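PDB 3LOT: uncharacterized protein, which probably works as a zinc-dependent beta-keto acid cleavage enzyme, acting on 3-keto-5-aminohexanoate. Local coordinates for residues V8-A13 and R285-L290; L173-Y176 and Q180-N183; L199-G204 and Q221-L226; L249-I252 and D256-V259. One frame throughout, in Å; residues are numbered along the deposited sequence.

All four contacts are buried joints between a strand and a helix of one TIM barrel. Interaction 1 sets the first barrel strand against helix 276-289. Interaction 4 sets strand 256-259 against helix 243-252. These strands are neighbours: T11 N lies 2.9 Å from V257 O. Interactions 2 and 3 share another strand pair, 170-175 beside 197-203, with C175 N 2.8 Å from Q200 O. Interactions 1 and 3 are wholly apolar. Interaction 4 adds a methyl lying on a backbone carbonyl. Interaction 2 alone has a hydrogen bond across its segments, and it lies near the zinc. The helices of interactions 1 and 4 also border the second subunit.

Interaction 1: V8-A13 and R285-L290; sequences VIVTCA and RIVKEL
V287 projects from helix 276-289 onto V8 and V10 of the first barrel strand. The contact is made of methyl groups, with no hydrogen bond across it. V8 and V287 both point at the opposite segment. Their side chains meet at a slant, not head-on, and each offers both of its branches. V8 CG2 lies 4.1 Å from V287 CG1. V8 CG1 lies 4.2 Å from V287 CG2. V287 CG1 also rests 4.2 Å from V8 CB, so the helix residue covers the root of the V8 side chain as well as its methyls. In V287, CG1 is anti to the backbone N (chi1 161°) and CG2 lies beside that N, which turns both methyls onto V8. CG2 alone also approaches V10, further along the strand, where V10 CG2 stands 4.5 Å from V287 CG2. This second touch is the looser one. The strand residues involved are two apart and face the helix layer. I9, between them, faces elsewhere and packs on V300, I303 and L304 of helix 297-304. All three valines are buried. The contact joins the first strand of the TIM barrel to the helix that follows its last strand, so it lies at the closure of the barrel. Beyond the valines, helix 276-289 borders the second subunit, where R285 and E289 form salt bridges to E289 and R285 of that chain. V8 also touches V251 of helix 243-252, and both V8 and V10 touch V257 of the neighbouring strand 256-259.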
loop_
_atom_site.group_PDB
_atom_site.type_symbol
_atom_site.label_atom_id
_atom_site.label_comp_id
_atom_site.label_asym_id
_atom_site.label_seq_id
_atom_site.Cartn_x
_atom_site.Cartn_y
_atom_site.Cartn_z
ATOM N N VAL D 8 13.936 15.122 -16.447
ATOM C CA VAL D 8 14.273 14.678 -15.102
ATOM C C VAL D 8 15.390 15.583 -14.587
ATOM O O VAL D 8 16.430 15.741 -15.268
ATOM C CB VAL D 8 14.773 13.195 -15.084
ATOM C CG1 VAL D 8 15.245 12.759 -13.668
ATOM C CG2 VAL D 8 13.711 12.282 -15.559
ATOM N N ILE D 9 15.172 16.186 -13.408
ATOM C CA ILE D 9 16.241 16.894 -12.679
ATOM C C ILE D 9 17.160 15.866 -12.008
ATOM O O ILE D 9 16.720 15.100 -11.168
ATOM C CB ILE D 9 15.686 17.879 -11.614
ATOM C CG1 ILE D 9 14.749 18.901 -12.276
ATOM C CG2 ILE D 9 16.850 18.563 -10.848
ATOM C CD1 ILE D 9 14.118 19.933 -11.281
ATOM N N VAL D 10 18.405 15.782 -12.456
ATOM C CA VAL D 10 19.443 15.025 -11.780
ATOM C C VAL D 10 20.305 15.950 -10.893
ATOM O O VAL D 10 20.990 16.886 -11.406
ATOM C CB VAL D 10 20.320 14.293 -12.781
ATOM C CG1 VAL D 10 21.314 13.359 -12.018
ATOM C CG2 VAL D 10 19.452 13.425 -13.749
ATOM N N THR D 11 20.272 15.708 -9.577
ATOM C CA THR D 11 21.060 16.478 -8.622
ATOM C C THR D 11 22.281 15.693 -8.260
ATOM O O THR D 11 22.198 14.468 -8.082
ATOM C CB THR D 11 20.279 16.789 -7.338
ATOM O OG1 THR D 11 19.163 17.621 -7.674
ATOM C CG2 THR D 11 21.209 17.527 -6.342
ATOM N N CYS D 12 23.442 16.345 -8.190
ATOM C CA CYS D 12 24.622 15.614 -7.706
ATOM C C CYS D 12 25.110 16.148 -6.364
ATOM O O CYS D 12 25.483 17.305 -6.273
ATOM C CB CYS D 12 25.744 15.580 -8.735
ATOM S SG CYS D 12 27.011 14.343 -8.276
ATOM N N ALA D 13 25.043 15.304 -5.332
ATOM C CA ALA D 13 25.466 15.659 -3.967
ATOM C C ALA D 13 26.958 15.352 -3.797
ATOM O O ALA D 13 27.366 14.203 -3.709
ATOM C CB ALA D 13 24.611 14.930 -2.930
ATOM N N ARG D 285 22.515 7.836 -18.312
ATOM C CA ARG D 285 22.274 6.719 -19.214
ATOM C C ARG D 285 20.930 6.047 -18.931
ATOM O O ARG D 285 20.197 5.737 -19.872
ATOM C CB ARG D 285 23.411 5.706 -19.130
ATOM C CG ARG D 285 24.690 6.185 -19.828
ATOM C CD ARG D 285 25.642 5.034 -20.070
ATOM N NE ARG D 285 26.099 4.422 -18.827
ATOM C CZ ARG D 285 27.144 4.831 -18.097
ATOM N NH1 ARG D 285 27.880 5.875 -18.446
ATOM N NH2 ARG D 285 27.457 4.188 -16.989
ATOM N N ILE D 286 20.598 5.838 -17.653
ATOM C CA ILE D 286 19.352 5.153 -17.300
ATOM C C ILE D 286 18.162 6.068 -17.632
ATOM O O ILE D 286 17.177 5.643 -18.224
ATOM C CB ILE D 286 19.363 4.786 -15.774
ATOM C CG1 ILE D 286 20.452 3.723 -15.499
ATOM C CG2 ILE D 286 17.979 4.320 -15.300
ATOM C CD1 ILE D 286 20.721 3.539 -13.971
ATOM N N VAL D 287 18.262 7.337 -17.265
ATOM C CA VAL D 287 17.207 8.287 -17.575
ATOM C C VAL D 287 16.924 8.239 -19.090
ATOM O O VAL D 287 15.789 8.252 -19.513
ATOM C CB VAL D 287 17.607 9.728 -17.138
ATOM C CG1 VAL D 287 16.775 10.804 -17.843
ATOM C CG2 VAL D 287 17.515 9.861 -15.604
ATOM N N LYS D 288 17.962 8.178 -19.910
ATOM C CA LYS D 288 17.768 8.189 -21.344
ATOM C C LYS D 288 17.192 6.882 -21.888
ATOM O O LYS D 288 16.384 6.915 -22.828
ATOM C CB LYS D 288 19.070 8.575 -22.060
ATOM C CG LYS D 288 19.412 10.055 -21.909
ATOM C CD LYS D 288 20.782 10.356 -22.557
ATOM C CE LYS D 288 21.206 11.830 -22.421
ATOM N NZ LYS D 288 22.613 11.965 -22.907
ATOM N N GLU D 289 17.575 5.739 -21.311
ATOM C CA GLU D 289 16.927 4.498 -21.700
ATOM C C GLU D 289 15.428 4.528 -21.429
ATOM O O GLU D 289 14.652 3.950 -22.182
ATOM C CB GLU D 289 17.543 3.269 -21.012
ATOM C CG GLU D 289 18.906 2.916 -21.510
ATOM C CD GLU D 289 18.978 2.497 -22.986
ATOM O OE1 GLU D 289 17.956 2.353 -23.686
ATOM O OE2 GLU D 289 20.115 2.308 -23.445
ATOM N N LEU D 290 15.023 5.227 -20.386
ATOM C CA LEU D 290 13.614 5.315 -20.069
ATOM C C LEU D 290 12.917 6.417 -20.862
ATOM O O LEU D 290 11.819 6.765 -20.531
ATOM C CB LEU D 290 13.431 5.507 -18.582
ATOM C CG LEU D 290 13.858 4.334 -17.692
ATOM C CD1 LEU D 290 13.798 4.766 -16.200
ATOM C CD2 LEU D 290 13.038 3.065 -17.973
#

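Interaction 2: L173-Y176 and Q180-N183; sequences LECY and QIYN
Q180 and Y176 make a side-chain-to-backbone hydrogen bond at the turn from strand 170-175 into helix 178-189, the start of a beta-alpha-beta unit of the TIM barrel. Y176 N donates to Q180 OE1 at 2.9 Å, and the N-H...O angle is 163°. The donor sits above the amide plane, about 55° out of it. Beyond CG the Q180 chain is extended, which carries its carbonyl back to the end of the strand. The same oxygen lies at the edge of the Y176 ring, in its plane, 3.4 Å from Y176 CD1. Ring and amide planes are steeply turned against each other. Replacing Q180 by alanine removes the amide, and Y176 N would probably lose its acceptor at the turn. Beside the hydrogen bond, C175 CB packs 4.2 Å from I181 CG1. The Y176 side chain is about 6 Å from the zinc ion, so this turn borders the metal site. E174, on the same strand, bonds to Q200 of strand 197-203. Around the apolar part, M219 of helix 213-226 touches both C175 and I181, and F201 of strand 197-203 also packs on I181.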
loop_
_atom_site.group_PDB
_atom_site.type_symbol
_atom_site.label_atom_id
_atom_site.label_comp_id
_atom_site.label_asym_id
_atom_site.label_seq_id
_atom_site.Cartn_x
_atom_site.Cartn_y
_atom_site.Cartn_z
ATOM N N LEU D 173 12.942 20.467 0.877
ATOM C CA LEU D 173 12.449 20.039 2.177
ATOM C C LEU D 173 12.803 18.586 2.328
ATOM O O LEU D 173 12.181 17.746 1.711
ATOM C CB LEU D 173 10.942 20.242 2.242
ATOM C CG LEU D 173 10.453 21.705 2.046
ATOM C CD1 LEU D 173 8.977 21.686 1.751
ATOM C CD2 LEU D 173 10.753 22.529 3.298
ATOM N N GLU D 174 13.779 18.310 3.170
ATOM C CA GLU D 174 14.353 16.981 3.249
ATOM C C GLU D 174 13.478 16.205 4.211
ATOM O O GLU D 174 13.216 16.686 5.331
ATOM C CB GLU D 174 15.784 17.042 3.770
ATOM C CG GLU D 174 16.642 18.171 3.175
ATOM C CD GLU D 174 16.820 18.093 1.669
ATOM O OE1 GLU D 174 16.650 17.000 1.081
ATOM O OE2 GLU D 174 17.124 19.152 1.067
ATOM N N CYS D 175 12.969 15.075 3.743
ATOM C CA CYS D 175 12.168 14.191 4.552
ATOM C C CYS D 175 12.751 12.783 4.632
ATOM O O CYS D 175 12.942 12.137 3.616
ATOM C CB CYS D 175 10.757 14.072 4.000
ATOM S SG CYS D 175 9.867 15.686 3.961
ATOM N N TYR D 176 12.985 12.332 5.861
ATOM C CA TYR D 176 13.629 11.043 6.144
ATOM C C TYR D 176 12.667 10.002 6.724
ATOM O O TYR D 176 13.103 8.902 7.127
ATOM C CB TYR D 176 14.775 11.199 7.149
ATOM C CG TYR D 176 15.926 12.080 6.734
ATOM C CD1 TYR D 176 15.805 13.461 6.773
ATOM C CD2 TYR D 176 17.149 11.530 6.383
ATOM C CE1 TYR D 176 16.878 14.299 6.432
ATOM C CE2 TYR D 176 18.220 12.333 6.026
ATOM C CZ TYR D 176 18.083 13.723 6.061
ATOM O OH TYR D 176 19.136 14.520 5.688
ATOM N N GLN D 180 7.789 13.108 8.974
ATOM C CA GLN D 180 8.373 14.350 8.436
ATOM C C GLN D 180 7.610 14.903 7.222
ATOM O O GLN D 180 7.592 16.125 6.970
ATOM C CB GLN D 180 9.859 14.120 8.090
ATOM C CG GLN D 180 10.703 13.785 9.346
ATOM C CD GLN D 180 12.202 13.871 9.136
ATOM O OE1 GLN D 180 12.694 14.174 8.044
ATOM N NE2 GLN D 180 12.947 13.593 10.197
ATOM N N ILE D 181 6.941 14.021 6.486
ATOM C CA ILE D 181 5.987 14.493 5.473
ATOM C C ILE D 181 4.768 15.111 6.177
ATOM O O ILE D 181 4.262 16.160 5.792
ATOM C CB ILE D 181 5.567 13.386 4.522
ATOM C CG1 ILE D 181 6.836 12.710 3.910
ATOM C CG2 ILE D 181 4.606 13.957 3.486
ATOM C CD1 ILE D 181 6.564 11.738 2.722
ATOM N N TYR D 182 4.320 14.462 7.237
ATOM C CA TYR D 182 3.284 15.009 8.102
ATOM C C TYR D 182 3.705 16.365 8.633
ATOM O O TYR D 182 2.889 17.293 8.612
ATOM C CB TYR D 182 2.908 14.061 9.236
ATOM C CG TYR D 182 1.769 13.090 8.876
ATOM C CD1 TYR D 182 0.404 13.483 8.985
ATOM C CD2 TYR D 182 2.039 11.846 8.398
ATOM C CE1 TYR D 182 -0.628 12.636 8.644
ATOM C CE2 TYR D 182 1.024 10.990 8.038
ATOM C CZ TYR D 182 -0.313 11.368 8.191
ATOM O OH TYR D 182 -1.319 10.481 7.874
ATOM N N ASN D 183 4.957 16.459 9.118
ATOM C CA ASN D 183 5.479 17.754 9.571
ATOM C C ASN D 183 5.411 18.795 8.421
ATOM O O ASN D 183 5.002 19.958 8.637
ATOM C CB ASN D 183 6.916 17.675 10.097
ATOM C CG ASN D 183 7.081 16.814 11.371
ATOM O OD1 ASN D 183 6.101 16.340 11.974
ATOM N ND2 ASN D 183 8.367 16.578 11.761
#

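Interaction 3: L199-G204 and Q221-L226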
loop_
_atom_site.group_PDB
_atom_site.type_symbol
_atom_site.label_atom_id
_atom_site.label_comp_id
_atom_site.label_asym_id
_atom_site.label_seq_id
_atom_site.Cartn_x
_atom_site.Cartn_y
_atom_site.Cartn_z
ATOM N N LEU D 199 10.201 18.703 -2.317
ATOM C CA LEU D 199 10.526 17.693 -1.299
ATOM C C LEU D 199 11.620 16.758 -1.794
ATOM O O LEU D 199 11.684 16.399 -2.959
ATOM C CB LEU D 199 9.303 16.792 -0.930
ATOM C CG LEU D 199 7.904 17.298 -0.537
ATOM C CD1 LEU D 199 7.188 16.347 0.469
ATOM C CD2 LEU D 199 7.916 18.676 -0.003
ATOM N N GLN D 200 12.436 16.286 -0.878
ATOM C CA GLN D 200 13.353 15.244 -1.187
ATOM C C GLN D 200 13.197 14.114 -0.172
ATOM O O GLN D 200 13.201 14.330 1.041
ATOM C CB GLN D 200 14.736 15.809 -1.185
ATOM C CG GLN D 200 15.839 14.815 -1.503
ATOM C CD GLN D 200 16.858 15.461 -2.378
ATOM O OE1 GLN D 200 17.000 15.102 -3.532
ATOM N NE2 GLN D 200 17.518 16.491 -1.854
ATOM N N PHE D 201 13.013 12.924 -0.682
ATOM C CA PHE D 201 12.773 11.772 0.145
ATOM C C PHE D 201 14.124 11.080 0.299
ATOM O O PHE D 201 14.766 10.805 -0.719
ATOM C CB PHE D 201 11.796 10.844 -0.544
ATOM C CG PHE D 201 10.443 11.459 -0.851
ATOM C CD1 PHE D 201 9.847 12.359 -0.008
ATOM C CD2 PHE D 201 9.726 11.035 -1.968
ATOM C CE1 PHE D 201 8.574 12.844 -0.285
ATOM C CE2 PHE D 201 8.462 11.545 -2.237
ATOM C CZ PHE D 201 7.904 12.453 -1.403
ATOM N N ILE D 202 14.583 10.876 1.538
ATOM C CA ILE D 202 15.914 10.302 1.812
ATOM C C ILE D 202 15.768 8.946 2.506
ATOM O O ILE D 202 15.205 8.832 3.608
ATOM C CB ILE D 202 16.786 11.237 2.634
ATOM C CG1 ILE D 202 16.842 12.640 1.937
ATOM C CG2 ILE D 202 18.209 10.657 2.796
ATOM C CD1 ILE D 202 17.960 13.586 2.432
ATOM N N HIS D 203 16.280 7.922 1.853
ATOM C CA HIS D 203 16.047 6.531 2.268
ATOM C C HIS D 203 17.336 5.879 2.688
ATOM O O HIS D 203 18.325 5.927 1.954
ATOM C CB HIS D 203 15.381 5.762 1.100
ATOM C CG HIS D 203 13.942 6.153 0.877
ATOM N ND1 HIS D 203 12.881 5.413 1.363
ATOM C CD2 HIS D 203 13.395 7.225 0.254
ATOM C CE1 HIS D 203 11.746 6.001 1.032
ATOM N NE2 HIS D 203 12.029 7.118 0.376
ATOM N N GLY D 204 17.312 5.252 3.854
ATOM C CA GLY D 204 18.373 4.381 4.303
ATOM C C GLY D 204 19.215 4.919 5.447
ATOM O O GLY D 204 20.256 4.372 5.730
ATOM N N GLN D 221 3.154 8.613 -1.787
ATOM C CA GLN D 221 1.684 8.568 -1.594
ATOM C C GLN D 221 1.241 9.390 -0.386
ATOM O O GLN D 221 0.174 10.013 -0.404
ATOM C CB GLN D 221 1.203 7.137 -1.436
ATOM C CG GLN D 221 1.314 6.316 -2.684
ATOM C CD GLN D 221 0.957 4.844 -2.421
ATOM O OE1 GLN D 221 1.062 4.371 -1.281
ATOM N NE2 GLN D 221 0.559 4.098 -3.495
ATOM N N THR D 222 2.066 9.428 0.662
ATOM C CA THR D 222 1.746 10.278 1.819
ATOM C C THR D 222 1.764 11.754 1.420
ATOM O O THR D 222 0.874 12.522 1.789
ATOM C CB THR D 222 2.695 10.007 3.019
ATOM O OG1 THR D 222 2.600 8.630 3.374
ATOM C CG2 THR D 222 2.352 10.892 4.228
ATOM N N ALA D 223 2.787 12.156 0.676
ATOM C CA ALA D 223 2.872 13.539 0.177
ATOM C C ALA D 223 1.675 13.890 -0.736
ATOM O O ALA D 223 1.064 14.966 -0.598
ATOM C CB ALA D 223 4.220 13.771 -0.556
ATOM N N ASP D 224 1.328 12.995 -1.652
ATOM C CA ASP D 224 0.148 13.210 -2.504
ATOM C C ASP D 224 -1.103 13.475 -1.664
ATOM O O ASP D 224 -1.865 14.434 -1.929
ATOM C CB ASP D 224 -0.127 11.992 -3.393
ATOM C CG ASP D 224 0.839 11.828 -4.554
ATOM O OD1 ASP D 224 1.647 12.740 -4.850
ATOM O OD2 ASP D 224 0.765 10.741 -5.218
ATOM N N ARG D 225 -1.317 12.660 -0.638
ATOM C CA ARG D 225 -2.565 12.699 0.080
ATOM C C ARG D 225 -2.636 13.835 1.100
ATOM O O ARG D 225 -3.711 14.325 1.380
ATOM C CB ARG D 225 -2.786 11.377 0.792
ATOM C CG ARG D 225 -4.149 11.221 1.384
ATOM C CD ARG D 225 -4.251 9.858 2.061
ATOM N NE ARG D 225 -3.189 9.652 3.047
ATOM C CZ ARG D 225 -3.248 10.076 4.330
ATOM N NH1 ARG D 225 -4.304 10.767 4.791
ATOM N NH2 ARG D 225 -2.243 9.830 5.144
ATOM N N LEU D 226 -1.509 14.195 1.708
ATOM C CA LEU D 226 -1.472 15.342 2.672
ATOM C C LEU D 226 -1.320 16.692 2.004
ATOM O O LEU D 226 -1.897 17.657 2.474
ATOM C CB LEU D 226 -0.363 15.173 3.692
ATOM C CG LEU D 226 -0.418 13.887 4.505
ATOM C CD1 LEU D 226 0.726 13.920 5.547
ATOM C CD2 LEU D 226 -1.779 13.739 5.236
#
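This contact belongs to a beta-alpha-beta unit of the TIM barrel, where A223 of helix 213-226 packs on L199 and F201 of strand 197-203. The helix lies on the outside of the barrel, and the strand turns these two residues toward it. A single methyl does the work on the helix side. A223 CB is 4.0 Å from F201 CZ. It comes to the edge of the phenyl ring, near the ring plane, not over a face. In F201 the ring is anti to the carbonyl carbon (chi1 -59°), and CZ is the ring atom that leads toward the helix. L199 adds one branch, CD1, beside the ring; L199 CD1 is 3.8 Å from F201 CE1. The methyl rests against a leucine branch and a ring edge that stand next to each other. The contact is small and wholly apolar, and the three residues are buried. With a side chain this short on the helix, the strand residues must span most of the gap: the CA atoms of L199 and A223 are still 8.8 Å apart. Other groups complete the layer. The F201 ring meets W234 of strand 232-238, I181 of helix 178-189 packs on F201, and Y232 touches both L199 and A223. The zinc is about 14 Å from the F201 side chain, so this is core packing away from the metal. On the strand side, L199 CD1 stands 4.1 Å from A223 CB.

Interaction 4: L249-I252 and D256-V259; sequences LAVI and DVRV
A250 and V251, on the last turns of helix 243-252, pack against D256 and V257 of strand 256-259. The closer part is at A250. Its methyl points toward the strand and lies on the backbone: A250 CB is 3.7 Å from D256 O. The small side chain is consistent with the close approach of helix and strand here. The second touch is between valines. V251 CG2 is 4.1 Å from V257 CG1, and the two side chains meet at an angle. In V257 the CG1 branch sits between the backbone N and the carbonyl carbon (chi1 58°), a crowded position; this branch is the one that meets the helix. V251 gives the branch beside its own backbone N. The chain turns back within a few residues, and the CA atoms of V251 and D256 are only 5.9 Å apart. All four residues are buried, and no hydrogen bond crosses the contact. The other side of the helix segment is different. L249 and I252 do not meet the strand; they face the second subunit, where L249 packs on L249 of that chain and I252 on T248 of that chain. I252 remains partly exposed. D256 turns its side chain away from the helix, and its carboxylate forms salt bridges to R198 and R3. The contact ends a beta-alpha-beta unit of the barrel. Strand 256-259 lies between strands 232-238 and 7-13. A250 also touches W234 and L236 of the first, while M283 of helix 276-289 packs on both V251 and V257.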
loop_
_atom_site.group_PDB
_atom_site.type_symbol
_atom_site.label_atom_id
_atom_site.label_comp_id
_atom_site.label_asym_id
_atom_site.label_seq_id
_atom_site.Cartn_x
_atom_site.Cartn_y
_atom_site.Cartn_z
ATOM N N LEU D 249 13.735 3.761 -9.679
ATOM C CA LEU D 249 12.361 3.731 -9.191
ATOM C C LEU D 249 11.715 5.138 -9.216
ATOM O O LEU D 249 10.609 5.329 -9.753
ATOM C CB LEU D 249 12.316 3.156 -7.774
ATOM C CG LEU D 249 10.975 3.092 -7.058
ATOM C CD1 LEU D 249 9.946 2.190 -7.878
ATOM C CD2 LEU D 249 11.180 2.547 -5.611
ATOM N N ALA D 250 12.420 6.100 -8.644
ATOM C CA ALA D 250 11.929 7.489 -8.567
ATOM C C ALA D 250 11.580 7.989 -9.962
ATOM O O ALA D 250 10.486 8.491 -10.171
ATOM C CB ALA D 250 12.942 8.412 -7.887
ATOM N N VAL D 251 12.491 7.818 -10.923
ATOM C CA VAL D 251 12.245 8.263 -12.299
ATOM C C VAL D 251 11.030 7.567 -12.906
ATOM O O VAL D 251 10.230 8.188 -13.596
ATOM C CB VAL D 251 13.506 8.120 -13.182
ATOM C CG1 VAL D 251 13.185 8.372 -14.665
ATOM C CG2 VAL D 251 14.556 9.126 -12.715
ATOM N N ILE D 252 10.887 6.267 -12.637
ATOM C CA ILE D 252 9.769 5.506 -13.152
ATOM C C ILE D 252 8.456 6.105 -12.559
ATOM O O ILE D 252 7.414 6.143 -13.223
ATOM C CB ILE D 252 9.926 4.002 -12.808
ATOM C CG1 ILE D 252 11.042 3.381 -13.664
ATOM C CG2 ILE D 252 8.601 3.222 -13.015
ATOM C CD1 ILE D 252 11.538 2.084 -13.147
ATOM N N ASP D 256 12.230 13.124 -9.572
ATOM C CA ASP D 256 13.600 13.487 -9.852
ATOM C C ASP D 256 14.528 12.658 -8.979
ATOM O O ASP D 256 14.095 11.975 -8.041
ATOM C CB ASP D 256 13.799 14.992 -9.633
ATOM C CG ASP D 256 12.965 15.834 -10.588
ATOM O OD1 ASP D 256 12.894 15.478 -11.776
ATOM O OD2 ASP D 256 12.361 16.837 -10.148
ATOM N N VAL D 257 15.809 12.694 -9.308
ATOM C CA VAL D 257 16.783 11.843 -8.692
ATOM C C VAL D 257 18.057 12.606 -8.278
ATOM O O VAL D 257 18.495 13.563 -8.944
ATOM C CB VAL D 257 17.114 10.688 -9.617
ATOM C CG1 VAL D 257 17.644 11.213 -11.006
ATOM C CG2 VAL D 257 18.124 9.750 -8.950
ATOM N N ARG D 258 18.623 12.174 -7.153
ATOM C CA ARG D 258 19.893 12.666 -6.638
ATOM C C ARG D 258 20.846 11.498 -6.530
ATOM O O ARG D 258 20.439 10.376 -6.097
ATOM C CB ARG D 258 19.724 13.306 -5.259
ATOM C CG ARG D 258 21.015 13.713 -4.578
ATOM C CD ARG D 258 20.780 14.615 -3.373
ATOM N NE ARG D 258 21.428 14.105 -2.173
ATOM C CZ ARG D 258 21.447 14.731 -1.011
ATOM N NH1 ARG D 258 20.901 15.952 -0.860
ATOM N NH2 ARG D 258 22.041 14.157 0.014
ATOM N N VAL D 259 22.081 11.748 -6.968
ATOM C CA VAL D 259 23.173 10.792 -6.892
ATOM C C VAL D 259 24.351 11.564 -6.259
ATOM O O VAL D 259 24.189 12.697 -5.795
ATOM C CB VAL D 259 23.533 10.209 -8.273
ATOM C CG1 VAL D 259 22.356 9.439 -8.853
ATOM C CG2 VAL D 259 24.024 11.323 -9.281
#